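Fiber protein 2 (PDB 2VTW) forms, with its C-terminal head domain, the trimeric tip of the short fibre, which probably attaches the virion to a host-cell receptor. Local coordinates at residues 46-51 and 167-172; 65-70 and 178-183; 131-136 and 146-151; 137-142 and 184-189. All blocks are in the same frame, centred on the assembly; numbering follows the deposited sequence.

Interaction 1. Residues 46-51 and 167-172; sequences TSLYVK and IAFTFQ
The F169 ring carries CD2 of L48 on one face, a CH-pi contact in which the methyl stands 4.1 Å from the ring centroid and 10° off the ring normal. The same methyl reaches the F171 ring at its edge, near the ring plane, where L48 CD2 and F171 CZ are 4.1 Å apart. One leucine branch therefore lies above one phenylalanine and beside the rim of the next. L48 can do this because its CG is anti to the backbone N (chi1 180°), which carries the isobutyl end out from its own strand. The other two approaches are oblique to the rings: T46 CG2 comes within 3.9 Å of F169 CZ, and V50 CG2 within 3.8 Å of F171 CZ. Strands 43-53 and 163-173 belong to the two opposed layers of the fibre head's beta sandwich, and the residues that meet here are buried near the centre of the chain. Their short segments pass 11.1 Å apart at 46°, joined by alternate side chains without a hydrogen bond between them. At one end the ethyl tip of I167 slides past T46, with CD1 3.8 Å from OG1, a hydroxyl already hydrogen-bonded to Q37. F171 is packed further by a stack with F72 and by I147, V149 and I189, while F169 also leans on V76 and M151.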
loop_
_atom_site.group_PDB
_atom_site.type_symbol
_atom_site.label_atom_id
_atom_site.label_comp_id
_atom_site.label_asym_id
_atom_site.label_seq_id
_atom_site.Cartn_x
_atom_site.Cartn_y
_atom_site.Cartn_z
ATOM N N THR A 46 -5.630 8.186 -2.349
ATOM C CA THR A 46 -6.934 7.998 -2.918
ATOM C C THR A 46 -7.535 6.673 -2.425
ATOM O O THR A 46 -6.970 5.606 -2.671
ATOM C CB THR A 46 -6.823 7.959 -4.466
ATOM O OG1 THR A 46 -6.407 9.249 -4.949
ATOM C CG2 THR A 46 -8.153 7.539 -5.138
ATOM N N SER A 47 -8.674 6.743 -1.747
ATOM C CA SER A 47 -9.460 5.555 -1.371
ATOM C C SER A 47 -10.713 5.484 -2.228
ATOM O O SER A 47 -11.495 6.442 -2.286
ATOM C CB SER A 47 -9.833 5.588 0.107
ATOM O OG SER A 47 -10.736 4.537 0.422
ATOM N N LEU A 48 -10.887 4.350 -2.901
ATOM C CA LEU A 48 -11.959 4.141 -3.865
ATOM C C LEU A 48 -12.753 2.825 -3.639
ATOM O O LEU A 48 -12.176 1.747 -3.688
ATOM C CB LEU A 48 -11.371 4.125 -5.283
ATOM C CG LEU A 48 -12.354 3.916 -6.431
ATOM C CD1 LEU A 48 -13.269 5.156 -6.522
ATOM C CD2 LEU A 48 -11.656 3.639 -7.758
ATOM N N TYR A 49 -14.060 2.915 -3.406
ATOM C CA TYR A 49 -14.947 1.751 -3.512
ATOM C C TYR A 49 -15.723 1.792 -4.840
ATOM O O TYR A 49 -16.123 2.873 -5.299
ATOM C CB TYR A 49 -15.963 1.717 -2.396
ATOM C CG TYR A 49 -15.456 1.584 -0.977
ATOM C CD1 TYR A 49 -15.288 0.320 -0.377
ATOM C CD2 TYR A 49 -15.213 2.702 -0.215
ATOM C CE1 TYR A 49 -14.871 0.208 0.938
ATOM C CE2 TYR A 49 -14.794 2.599 1.065
ATOM C CZ TYR A 49 -14.619 1.359 1.647
ATOM O OH TYR A 49 -14.194 1.327 2.966
ATOM N N VAL A 50 -15.936 0.629 -5.455
ATOM C CA VAL A 50 -16.736 0.497 -6.686
ATOM C C VAL A 50 -17.775 -0.619 -6.484
ATOM O O VAL A 50 -17.445 -1.694 -5.955
ATOM C CB VAL A 50 -15.848 0.174 -7.934
ATOM C CG1 VAL A 50 -16.693 -0.282 -9.143
ATOM C CG2 VAL A 50 -15.012 1.381 -8.338
ATOM N N LYS A 51 -19.024 -0.375 -6.893
ATOM C CA LYS A 51 -20.057 -1.453 -6.932
ATOM C C LYS A 51 -20.806 -1.451 -8.281
ATOM O O LYS A 51 -21.175 -0.392 -8.783
ATOM C CB LYS A 51 -21.005 -1.337 -5.737
ATOM C CG LYS A 51 -21.971 -2.510 -5.581
ATOM C CD LYS A 51 -22.903 -2.273 -4.407
ATOM C CE LYS A 51 -23.926 -3.385 -4.264
ATOM N NZ LYS A 51 -24.581 -3.214 -2.944
ATOM N N ILE A 167 -5.812 9.551 -12.796
ATOM C CA ILE A 167 -5.485 8.184 -12.356
ATOM C C ILE A 167 -6.426 7.138 -12.986
ATOM O O ILE A 167 -7.613 7.175 -12.751
ATOM C CB ILE A 167 -5.535 8.029 -10.784
ATOM C CG1 ILE A 167 -4.897 9.232 -10.081
ATOM C CG2 ILE A 167 -4.868 6.662 -10.371
ATOM C CD1 ILE A 167 -5.235 9.396 -8.613
ATOM N N ALA A 168 -5.878 6.215 -13.768
ATOM C CA ALA A 168 -6.621 5.078 -14.297
ATOM C C ALA A 168 -6.506 3.889 -13.324
ATOM O O ALA A 168 -5.394 3.531 -12.906
ATOM C CB ALA A 168 -6.108 4.681 -15.672
ATOM N N PHE A 169 -7.658 3.332 -12.947
ATOM C CA PHE A 169 -7.758 2.107 -12.144
ATOM C C PHE A 169 -8.352 1.046 -13.036
ATOM O O PHE A 169 -9.501 1.180 -13.437
ATOM C CB PHE A 169 -8.704 2.286 -10.968
ATOM C CG PHE A 169 -8.197 3.181 -9.878
ATOM C CD1 PHE A 169 -7.792 2.660 -8.671
ATOM C CD2 PHE A 169 -8.194 4.555 -10.035
ATOM C CE1 PHE A 169 -7.354 3.474 -7.653
ATOM C CE2 PHE A 169 -7.742 5.395 -9.004
ATOM C CZ PHE A 169 -7.318 4.865 -7.825
ATOM N N THR A 170 -7.594 0.012 -13.380
ATOM C CA THR A 170 -8.151 -1.093 -14.161
ATOM C C THR A 170 -8.321 -2.317 -13.268
ATOM O O THR A 170 -7.345 -2.845 -12.706
ATOM C CB THR A 170 -7.375 -1.402 -15.448
ATOM O OG1 THR A 170 -7.336 -0.241 -16.301
ATOM C CG2 THR A 170 -8.036 -2.540 -16.221
ATOM N N PHE A 171 -9.578 -2.734 -13.140
ATOM C CA PHE A 171 -9.988 -3.867 -12.314
ATOM C C PHE A 171 -9.917 -5.114 -13.153
ATOM O O PHE A 171 -10.586 -5.209 -14.172
ATOM C CB PHE A 171 -11.398 -3.637 -11.785
ATOM C CG PHE A 171 -11.496 -2.455 -10.859
ATOM C CD1 PHE A 171 -11.597 -2.637 -9.497
ATOM C CD2 PHE A 171 -11.481 -1.154 -11.351
ATOM C CE1 PHE A 171 -11.667 -1.555 -8.625
ATOM C CE2 PHE A 171 -11.552 -0.053 -10.487
ATOM C CZ PHE A 171 -11.654 -0.245 -9.136
ATOM N N GLN A 172 -9.097 -6.067 -12.727
ATOM C CA GLN A 172 -8.819 -7.251 -13.503
ATOM C C GLN A 172 -9.409 -8.480 -12.794
ATOM O O GLN A 172 -8.792 -9.031 -11.860
ATOM C CB GLN A 172 -7.318 -7.379 -13.704
ATOM C CG GLN A 172 -6.673 -6.041 -14.144
ATOM C CD GLN A 172 -5.211 -6.144 -14.484
ATOM O OE1 GLN A 172 -4.677 -5.304 -15.218
ATOM N NE2 GLN A 172 -4.542 -7.184 -13.978
#

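Interaction 2. Residues 65-70 and 178-183; sequences VNENAR and LFNPTV
No direct hydrogen bond joins E67 to F179; instead the alpha carbon of E67 presents its hydrogen to F179 O in a CA-H...O contact, 3.4 Å from CA to O and 164° at the hydrogen. One water does the conventional bonding: it donates to E67 O (2.7 Å) and to A69 O, and accepts from F179 N. The contact sets the loop between strands 163-173 and 185-197 on the end of helix 64-67, at the periphery of the head domain, where F179 also meets F29 edge-to-face. A69 O lies in the plane of the F179 ring, at its edge, 3.3 Å from CD2, and A69 CB packs nearby. The E67 side chain crosses P181 at about a right angle, CG lying 3.6 Å from the proline CD. Its OE1 comes 3.4 Å from N180 ND2, but the angle is too poor for a hydrogen bond, and the carboxylate and amide planes are turned 66° apart. OE2 is held instead by the backbone N of G63. N180 OD1 accepts from T182 N at 2.9 Å, an Asx turn, and from the T182 hydroxyl, within a type I turn from N180 to V183. A bridging water, C-H...O contacts and packing of the F179 ring and P181 thus make the joint, so direct polar attraction across it is probably modest.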
loop_
_atom_site.group_PDB
_atom_site.type_symbol
_atom_site.label_atom_id
_atom_site.label_comp_id
_atom_site.label_asym_id
_atom_site.label_seq_id
_atom_site.Cartn_x
_atom_site.Cartn_y
_atom_site.Cartn_z
ATOM N N VAL A 65 -16.836 -12.170 -27.514
ATOM C CA VAL A 65 -15.877 -11.091 -27.222
ATOM C C VAL A 65 -16.401 -10.074 -26.192
ATOM O O VAL A 65 -15.613 -9.538 -25.416
ATOM C CB VAL A 65 -15.394 -10.353 -28.519
ATOM C CG1 VAL A 65 -16.501 -9.441 -29.095
ATOM C CG2 VAL A 65 -14.102 -9.561 -28.238
ATOM N N ASN A 66 -17.712 -9.832 -26.164
ATOM C CA ASN A 66 -18.301 -8.874 -25.220
ATOM C C ASN A 66 -18.600 -9.439 -23.827
ATOM O O ASN A 66 -18.410 -8.748 -22.817
ATOM C CB ASN A 66 -19.590 -8.294 -25.794
ATOM C CG ASN A 66 -19.343 -7.442 -27.004
ATOM O OD1 ASN A 66 -18.857 -6.311 -26.894
ATOM N ND2 ASN A 66 -19.665 -7.979 -28.176
ATOM N N GLU A 67 -19.090 -10.680 -23.796
ATOM C CA GLU A 67 -19.496 -11.354 -22.555
ATOM C C GLU A 67 -18.313 -11.872 -21.739
ATOM O O GLU A 67 -18.421 -12.037 -20.528
ATOM C CB GLU A 67 -20.402 -12.551 -22.871
ATOM C CG GLU A 67 -21.717 -12.223 -23.559
ATOM C CD GLU A 67 -22.381 -13.458 -24.192
ATOM O OE1 GLU A 67 -22.125 -14.601 -23.728
ATOM O OE2 GLU A 67 -23.151 -13.283 -25.166
ATOM N N ASN A 68 -17.203 -12.148 -22.413
ATOM C CA ASN A 68 -16.024 -12.744 -21.783
ATOM C C ASN A 68 -14.959 -11.733 -21.331
ATOM O O ASN A 68 -13.850 -12.135 -20.970
ATOM C CB ASN A 68 -15.364 -13.746 -22.744
ATOM C CG ASN A 68 -16.249 -14.956 -23.040
ATOM O OD1 ASN A 68 -17.310 -15.137 -22.433
ATOM N ND2 ASN A 68 -15.805 -15.794 -23.989
ATOM N N ALA A 69 -15.291 -10.442 -21.370
ATOM C CA ALA A 69 -14.382 -9.387 -20.922
ATOM C C ALA A 69 -14.231 -9.516 -19.401
ATOM O O ALA A 69 -15.228 -9.668 -18.701
ATOM C CB ALA A 69 -14.923 -8.010 -21.307
ATOM N N ARG A 70 -12.987 -9.505 -18.913
ATOM C CA ARG A 70 -12.714 -9.576 -17.470
ATOM C C ARG A 70 -12.235 -8.242 -16.844
ATOM O O ARG A 70 -12.312 -8.074 -15.617
ATOM C CB ARG A 70 -11.710 -10.698 -17.196
ATOM C CG ARG A 70 -12.298 -12.087 -17.447
ATOM C CD ARG A 70 -11.357 -13.218 -17.110
ATOM N NE ARG A 70 -10.168 -13.299 -17.964
ATOM C CZ ARG A 70 -8.911 -13.000 -17.601
ATOM N NH1 ARG A 70 -8.603 -12.561 -16.375
ATOM N NH2 ARG A 70 -7.927 -13.139 -18.484
ATOM N N LEU A 178 -19.306 -10.508 -15.096
ATOM C CA LEU A 178 -19.901 -9.188 -14.925
ATOM C C LEU A 178 -20.581 -8.682 -16.203
ATOM O O LEU A 178 -21.532 -7.920 -16.116
ATOM C CB LEU A 178 -18.834 -8.180 -14.468
ATOM C CG LEU A 178 -19.264 -6.754 -14.083
ATOM C CD1 LEU A 178 -20.338 -6.728 -13.002
ATOM C CD2 LEU A 178 -18.050 -5.926 -13.647
ATOM N N PHE A 179 -20.083 -9.114 -17.362
ATOM C CA PHE A 179 -20.539 -8.613 -18.667
ATOM C C PHE A 179 -21.292 -9.652 -19.509
ATOM O O PHE A 179 -21.584 -9.417 -20.678
ATOM C CB PHE A 179 -19.327 -8.031 -19.417
ATOM C CG PHE A 179 -18.617 -6.973 -18.621
ATOM C CD1 PHE A 179 -19.277 -5.788 -18.299
ATOM C CD2 PHE A 179 -17.335 -7.190 -18.124
ATOM C CE1 PHE A 179 -18.670 -4.832 -17.539
ATOM C CE2 PHE A 179 -16.713 -6.230 -17.361
ATOM C CZ PHE A 179 -17.380 -5.051 -17.059
ATOM N N ASN A 180 -21.599 -10.794 -18.896
ATOM C CA ASN A 180 -22.420 -11.829 -19.505
ATOM C C ASN A 180 -23.868 -11.597 -19.066
ATOM O O ASN A 180 -24.171 -11.673 -17.873
ATOM C CB ASN A 180 -21.921 -13.221 -19.105
ATOM C CG ASN A 180 -22.747 -14.340 -19.710
ATOM O OD1 ASN A 180 -23.959 -14.356 -19.572
ATOM N ND2 ASN A 180 -22.086 -15.290 -20.374
ATOM N N PRO A 181 -24.771 -11.309 -20.039
ATOM C CA PRO A 181 -26.157 -10.899 -19.721
ATOM C C PRO A 181 -27.017 -11.969 -19.025
ATOM O O PRO A 181 -28.077 -11.637 -18.470
ATOM C CB PRO A 181 -26.752 -10.517 -21.088
ATOM C CG PRO A 181 -25.903 -11.222 -22.112
ATOM C CD PRO A 181 -24.522 -11.371 -21.497
ATOM N N THR A 182 -26.571 -13.221 -19.027
ATOM C CA THR A 182 -27.313 -14.286 -18.336
ATOM C C THR A 182 -26.938 -14.389 -16.851
ATOM O O THR A 182 -27.654 -15.030 -16.078
ATOM C CB THR A 182 -27.143 -15.640 -19.046
ATOM O OG1 THR A 182 -25.801 -16.116 -18.897
ATOM C CG2 THR A 182 -27.458 -15.495 -20.538
ATOM N N VAL A 183 -25.841 -13.723 -16.456
ATOM C CA VAL A 183 -25.365 -13.707 -15.061
ATOM C C VAL A 183 -25.855 -12.467 -14.345
ATOM O O VAL A 183 -25.718 -11.370 -14.859
ATOM C CB VAL A 183 -23.834 -13.716 -14.993
ATOM C CG1 VAL A 183 -23.349 -13.500 -13.548
ATOM C CG2 VAL A 183 -23.296 -15.013 -15.570
HETATM O O HOH W 1 -17.682 -11.010 -18.199
#

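Interaction 3. Residues 131-136 and 146-151. With SO4 (sulfate ion), chain N.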
loop_
_atom_site.group_PDB
_atom_site.type_symbol
_atom_site.label_atom_id
_atom_site.label_comp_id
_atom_site.label_asym_id
_atom_site.label_seq_id
_atom_site.Cartn_x
_atom_site.Cartn_y
_atom_site.Cartn_z
ATOM N N LEU A 131 0.283 -3.168 -8.889
ATOM C CA LEU A 131 -0.865 -4.074 -8.992
ATOM C C LEU A 131 -1.208 -4.577 -7.602
ATOM O O LEU A 131 -0.364 -5.218 -6.961
ATOM C CB LEU A 131 -0.520 -5.268 -9.893
ATOM C CG LEU A 131 -1.666 -6.245 -10.146
ATOM C CD1 LEU A 131 -2.720 -5.626 -11.087
ATOM C CD2 LEU A 131 -1.139 -7.582 -10.650
ATOM N N GLU A 132 -2.406 -4.262 -7.117
ATOM C CA GLU A 132 -2.859 -4.690 -5.803
ATOM C C GLU A 132 -3.947 -5.760 -5.926
ATOM O O GLU A 132 -4.777 -5.693 -6.816
ATOM C CB GLU A 132 -3.430 -3.498 -5.050
ATOM C CG GLU A 132 -2.403 -2.419 -4.664
ATOM C CD GLU A 132 -1.530 -2.761 -3.459
ATOM O OE1 GLU A 132 -1.403 -3.955 -3.032
ATOM O OE2 GLU A 132 -0.957 -1.785 -2.929
ATOM N N SER A 133 -3.963 -6.725 -5.013
ATOM C CA SER A 133 -4.905 -7.850 -5.087
ATOM C C SER A 133 -6.038 -7.694 -4.101
ATOM O O SER A 133 -5.805 -7.445 -2.940
ATOM C CB SER A 133 -4.170 -9.180 -4.868
ATOM O OG SER A 133 -3.092 -9.326 -5.815
ATOM N N TYR A 134 -7.279 -7.811 -4.581
ATOM C CA TYR A 134 -8.462 -7.710 -3.711
ATOM C C TYR A 134 -9.387 -8.892 -3.908
ATOM O O TYR A 134 -9.423 -9.521 -4.965
ATOM C CB TYR A 134 -9.286 -6.419 -3.983
ATOM C CG TYR A 134 -8.502 -5.191 -3.754
ATOM C CD1 TYR A 134 -8.640 -4.442 -2.592
ATOM C CD2 TYR A 134 -7.586 -4.780 -4.706
ATOM C CE1 TYR A 134 -7.857 -3.307 -2.393
ATOM C CE2 TYR A 134 -6.817 -3.672 -4.518
ATOM C CZ TYR A 134 -6.947 -2.951 -3.360
ATOM O OH TYR A 134 -6.145 -1.847 -3.247
ATOM N N ARG A 135 -10.139 -9.180 -2.868
ATOM C CA ARG A 135 -11.292 -10.039 -3.024
ATOM C C ARG A 135 -12.543 -9.200 -2.793
ATOM O O ARG A 135 -12.709 -8.615 -1.729
ATOM C CB ARG A 135 -11.247 -11.220 -2.066
ATOM C CG ARG A 135 -12.421 -12.165 -2.265
ATOM C CD ARG A 135 -12.484 -13.250 -1.209
ATOM N NE ARG A 135 -11.519 -14.324 -1.475
ATOM C CZ ARG A 135 -10.517 -14.696 -0.675
ATOM N NH1 ARG A 135 -10.306 -14.124 0.488
ATOM N NH2 ARG A 135 -9.728 -15.712 -1.038
ATOM N N PRO A 136 -13.437 -9.172 -3.791
ATOM C CA PRO A 136 -14.698 -8.464 -3.641
ATOM C C PRO A 136 -15.802 -9.319 -3.005
ATOM O O PRO A 136 -15.641 -10.530 -2.824
ATOM C CB PRO A 136 -15.078 -8.162 -5.080
ATOM C CG PRO A 136 -14.602 -9.332 -5.822
ATOM C CD PRO A 136 -13.353 -9.835 -5.109
ATOM N N SER A 146 -11.360 -13.230 -7.399
ATOM C CA SER A 146 -10.558 -12.086 -6.936
ATOM C C SER A 146 -10.292 -11.119 -8.105
ATOM O O SER A 146 -10.327 -11.501 -9.263
ATOM C CB SER A 146 -9.227 -12.542 -6.307
ATOM O OG SER A 146 -9.452 -13.037 -4.994
ATOM N N ILE A 147 -10.018 -9.869 -7.754
ATOM C CA ILE A 147 -9.828 -8.779 -8.712
ATOM C C ILE A 147 -8.526 -8.071 -8.322
ATOM O O ILE A 147 -8.388 -7.592 -7.213
ATOM C CB ILE A 147 -11.013 -7.746 -8.657
ATOM C CG1 ILE A 147 -12.340 -8.390 -9.073
ATOM C CG2 ILE A 147 -10.723 -6.554 -9.536
ATOM C CD1 ILE A 147 -13.580 -7.486 -8.849
ATOM N N ASP A 148 -7.563 -8.050 -9.230
ATOM C CA ASP A 148 -6.382 -7.227 -9.060
ATOM C C ASP A 148 -6.686 -5.879 -9.687
ATOM O O ASP A 148 -7.403 -5.816 -10.701
ATOM C CB ASP A 148 -5.207 -7.840 -9.784
ATOM C CG ASP A 148 -4.744 -9.144 -9.150
ATOM O OD1 ASP A 148 -4.883 -9.288 -7.917
ATOM O OD2 ASP A 148 -4.217 -9.980 -9.905
ATOM N N VAL A 149 -6.160 -4.811 -9.087
ATOM C CA VAL A 149 -6.288 -3.473 -9.649
ATOM C C VAL A 149 -4.913 -2.885 -9.997
ATOM O O VAL A 149 -4.047 -2.745 -9.113
ATOM C CB VAL A 149 -7.020 -2.540 -8.664
ATOM C CG1 VAL A 149 -7.378 -1.222 -9.358
ATOM C CG2 VAL A 149 -8.290 -3.227 -8.097
ATOM N N ARG A 150 -4.711 -2.575 -11.278
ATOM C CA ARG A 150 -3.559 -1.790 -11.740
ATOM C C ARG A 150 -3.857 -0.296 -11.637
ATOM O O ARG A 150 -4.901 0.161 -12.072
ATOM C CB ARG A 150 -3.203 -2.153 -13.170
ATOM C CG ARG A 150 -1.907 -1.491 -13.692
ATOM C CD ARG A 150 -0.697 -2.131 -13.118
ATOM N NE ARG A 150 -0.548 -3.510 -13.560
ATOM C CZ ARG A 150 0.458 -4.310 -13.229
ATOM N NH1 ARG A 150 1.411 -3.898 -12.418
ATOM N NH2 ARG A 150 0.507 -5.543 -13.724
ATOM N N MET A 151 -2.937 0.469 -11.048
ATOM C CA MET A 151 -3.150 1.893 -10.842
ATOM C C MET A 151 -2.022 2.705 -11.518
ATOM O O MET A 151 -0.829 2.474 -11.261
ATOM C CB MET A 151 -3.265 2.191 -9.363
ATOM C CG MET A 151 -4.322 1.333 -8.637
ATOM S SD MET A 151 -4.021 1.292 -6.872
ATOM C CE MET A 151 -4.833 -0.228 -6.431
HETATM S S SO4 N . -11.221 -18.833 -2.205
HETATM O O1 SO4 N . -10.437 -17.791 -2.891
HETATM O O2 SO4 N . -12.648 -18.493 -2.207
HETATM O O3 SO4 N . -11.112 -20.054 -2.987
HETATM O O4 SO4 N . -10.774 -19.082 -0.830
HETATM O O HOH W 2 -11.517 -15.117 -4.343
#
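In both S133 and D148 the side chain leaves anti to the carbonyl carbon (chi1 -56° and -68°), which brings the hydroxyl and the carboxylate together on one face of the hairpin. S133 OG donates to D148 OD1 at 2.8 Å, arriving 43° out of the carboxylate plane. Next to this pair R150, bent at its second and third torsions, folds its guanidinium under L131, whose CB lies over one face, 3.5 Å from NH1; a hydrogen bond from NH1 to G129 O helps hold it there. The opposite face carries Y134, I147 and V149, together with E132, whose carboxylate comes close to those of E132 in the other two subunits. V149 CG2 meets Y134 CD2 obliquely at 3.8 Å. Four backbone hydrogen bonds join E132 to V149 and Y134 to I147. At the ladder end toward the connection between the strands, R135 NH2 donates to sulfate O1 (2.9 Å), and a water links R135 NE, S146 OG and that oxygen; R127 of a second subunit also binds this sulfate, probably from the crystallisation liquor. Strand 147-157 pairs along its other edge with strand 163-173, while S133, Y134 and R135 continue the sheet into the second subunit as an antiparallel ladder.

Interaction 4. Residues 137-142 and 184-189; sequences IFTGSL and NGTVAI
The contact is tight where G140 and G185 pair, their CA atoms 4.0 Å apart with no side chain between the backbones, both residues at positive phi. Close packing continues on the face of F138 and V187, whose side chains lie side by side: V187 CG2 sits in the plane of the F138 ring, at its edge, 3.8 Å from CE1. L142 CD2, past the end of the strand, reaches V187 CB at 3.7 Å. On the other face the threonine end is polar and meets water, while I137 and A188 beside it are apolar. T139 OG1 is hydrogen-bonded to T186 OG1 at 2.8 Å. Each hydroxyl stands between its own backbone N and carbonyl carbon (chi1 71° and 78°), and a water spans T186 OG1 and I137 O. The ladder is regular at I137 and A188, with I137 N 2.9 Å from A188 O, but stretches to 3.2 Å from T186 N to T139 O. At its far end, near the exposed G140 and S141, N184 O takes weak bonds from S141 N and L142 N. Strand 185-197 lies between strand 129-140 and strand 43-53; I137 and A188 also pack against F128 and I110 of a second subunit.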
loop_
_atom_site.group_PDB
_atom_site.type_symbol
_atom_site.label_atom_id
_atom_site.label_comp_id
_atom_site.label_asym_id
_atom_site.label_seq_id
_atom_site.Cartn_x
_atom_site.Cartn_y
_atom_site.Cartn_z
ATOM N N ILE A 137 -16.927 -8.666 -2.739
ATOM C CA ILE A 137 -18.138 -9.280 -2.201
ATOM C C ILE A 137 -19.187 -9.427 -3.335
ATOM O O ILE A 137 -19.402 -8.482 -4.114
ATOM C CB ILE A 137 -18.730 -8.379 -1.107
ATOM C CG1 ILE A 137 -18.258 -8.803 0.290
ATOM C CG2 ILE A 137 -20.246 -8.448 -1.129
ATOM C CD1 ILE A 137 -19.270 -9.645 1.044
ATOM N N PHE A 138 -19.850 -10.582 -3.409
ATOM C CA PHE A 138 -20.936 -10.795 -4.369
ATOM C C PHE A 138 -22.293 -10.966 -3.712
ATOM O O PHE A 138 -22.405 -11.273 -2.523
ATOM C CB PHE A 138 -20.737 -12.051 -5.211
ATOM C CG PHE A 138 -19.358 -12.238 -5.707
ATOM C CD1 PHE A 138 -18.734 -11.244 -6.415
ATOM C CD2 PHE A 138 -18.687 -13.430 -5.486
ATOM C CE1 PHE A 138 -17.435 -11.415 -6.872
ATOM C CE2 PHE A 138 -17.382 -13.609 -5.940
ATOM C CZ PHE A 138 -16.753 -12.598 -6.626
ATOM N N THR A 139 -23.318 -10.758 -4.539
ATOM C CA THR A 139 -24.669 -11.280 -4.334
ATOM C C THR A 139 -25.140 -11.866 -5.683
ATOM O O THR A 139 -24.536 -11.624 -6.737
ATOM C CB THR A 139 -25.659 -10.202 -3.794
ATOM O OG1 THR A 139 -25.959 -9.235 -4.814
ATOM C CG2 THR A 139 -25.095 -9.496 -2.533
ATOM N N GLY A 140 -26.200 -12.668 -5.648
ATOM C CA GLY A 140 -26.712 -13.317 -6.855
ATOM C C GLY A 140 -25.785 -14.413 -7.337
ATOM O O GLY A 140 -25.019 -14.965 -6.562
ATOM N N SER A 141 -25.859 -14.726 -8.622
ATOM C CA SER A 141 -24.987 -15.723 -9.232
ATOM C C SER A 141 -23.675 -15.147 -9.766
ATOM O O SER A 141 -22.829 -15.905 -10.230
ATOM C CB SER A 141 -25.721 -16.452 -10.370
ATOM O OG SER A 141 -26.154 -15.552 -11.388
ATOM N N LEU A 142 -23.501 -13.826 -9.720
ATOM C CA LEU A 142 -22.239 -13.195 -10.190
ATOM C C LEU A 142 -21.071 -13.661 -9.329
ATOM O O LEU A 142 -21.159 -13.612 -8.107
ATOM C CB LEU A 142 -22.333 -11.653 -10.156
ATOM C CG LEU A 142 -21.115 -10.822 -10.609
ATOM C CD1 LEU A 142 -20.694 -11.103 -12.064
ATOM C CD2 LEU A 142 -21.409 -9.346 -10.407
ATOM N N ASN A 184 -26.406 -12.639 -13.150
ATOM C CA ASN A 184 -27.009 -11.529 -12.422
ATOM C C ASN A 184 -26.535 -11.417 -10.984
ATOM O O ASN A 184 -26.048 -12.387 -10.401
ATOM C CB ASN A 184 -28.532 -11.681 -12.452
ATOM C CG ASN A 184 -29.120 -11.320 -13.812
ATOM O OD1 ASN A 184 -29.615 -12.185 -14.547
ATOM N ND2 ASN A 184 -29.050 -10.024 -14.162
ATOM N N GLY A 185 -26.710 -10.230 -10.412
ATOM C CA GLY A 185 -26.321 -9.967 -9.043
ATOM C C GLY A 185 -25.434 -8.747 -8.981
ATOM O O GLY A 185 -25.475 -7.905 -9.869
ATOM N N THR A 186 -24.634 -8.663 -7.920
ATOM C CA THR A 186 -23.777 -7.504 -7.645
ATOM C C THR A 186 -22.347 -7.923 -7.248
ATOM O O THR A 186 -22.122 -9.044 -6.779
ATOM C CB THR A 186 -24.367 -6.574 -6.525
ATOM O OG1 THR A 186 -24.146 -7.138 -5.228
ATOM C CG2 THR A 186 -25.874 -6.303 -6.746
ATOM N N VAL A 187 -21.403 -7.001 -7.479
ATOM C CA VAL A 187 -20.003 -7.134 -7.066
ATOM C C VAL A 187 -19.599 -5.779 -6.503
ATOM O O VAL A 187 -19.928 -4.745 -7.074
ATOM C CB VAL A 187 -19.075 -7.564 -8.220
ATOM C CG1 VAL A 187 -19.137 -6.562 -9.371
ATOM C CG2 VAL A 187 -17.606 -7.755 -7.708
ATOM N N ALA A 188 -18.986 -5.794 -5.328
ATOM C CA ALA A 188 -18.568 -4.598 -4.631
ATOM C C ALA A 188 -17.125 -4.813 -4.151
ATOM O O ALA A 188 -16.771 -5.894 -3.629
ATOM C CB ALA A 188 -19.487 -4.287 -3.472
ATOM N N ILE A 189 -16.298 -3.792 -4.351
ATOM C CA ILE A 189 -14.854 -3.911 -4.168
ATOM C C ILE A 189 -14.345 -2.683 -3.471
ATOM O O ILE A 189 -14.798 -1.570 -3.751
ATOM C CB ILE A 189 -14.120 -4.083 -5.514
ATOM C CG1 ILE A 189 -12.601 -4.208 -5.312
ATOM C CG2 ILE A 189 -14.416 -2.911 -6.419
ATOM C CD1 ILE A 189 -11.856 -4.720 -6.520
HETATM O O HOH W 3 -21.783 -7.058 -3.596
#

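From the N terminus, strand 43-53 comes first and meets its partner in interaction 1 only at 167-172, closing a long loop; the contact joins the two layers of the sandwich. Helix 64-67 follows; its contact, interaction 2, closes only at 178-183, so loops 1 and 2 cross. Interaction 3 is a local hairpin lying within both. Strand 129-140 then serves twice: 131-136 pairs in interaction 3, and 137-142 waits for 184-189 in interaction 4, whose loop crosses all the others. Backbone bonds tie Q172 to D148 and V50 to I189, linking interactions 1, 3 and 4, while L142 packs on L178 and V183, fastening the peripheral loop of interaction 2 to the end of interaction 4.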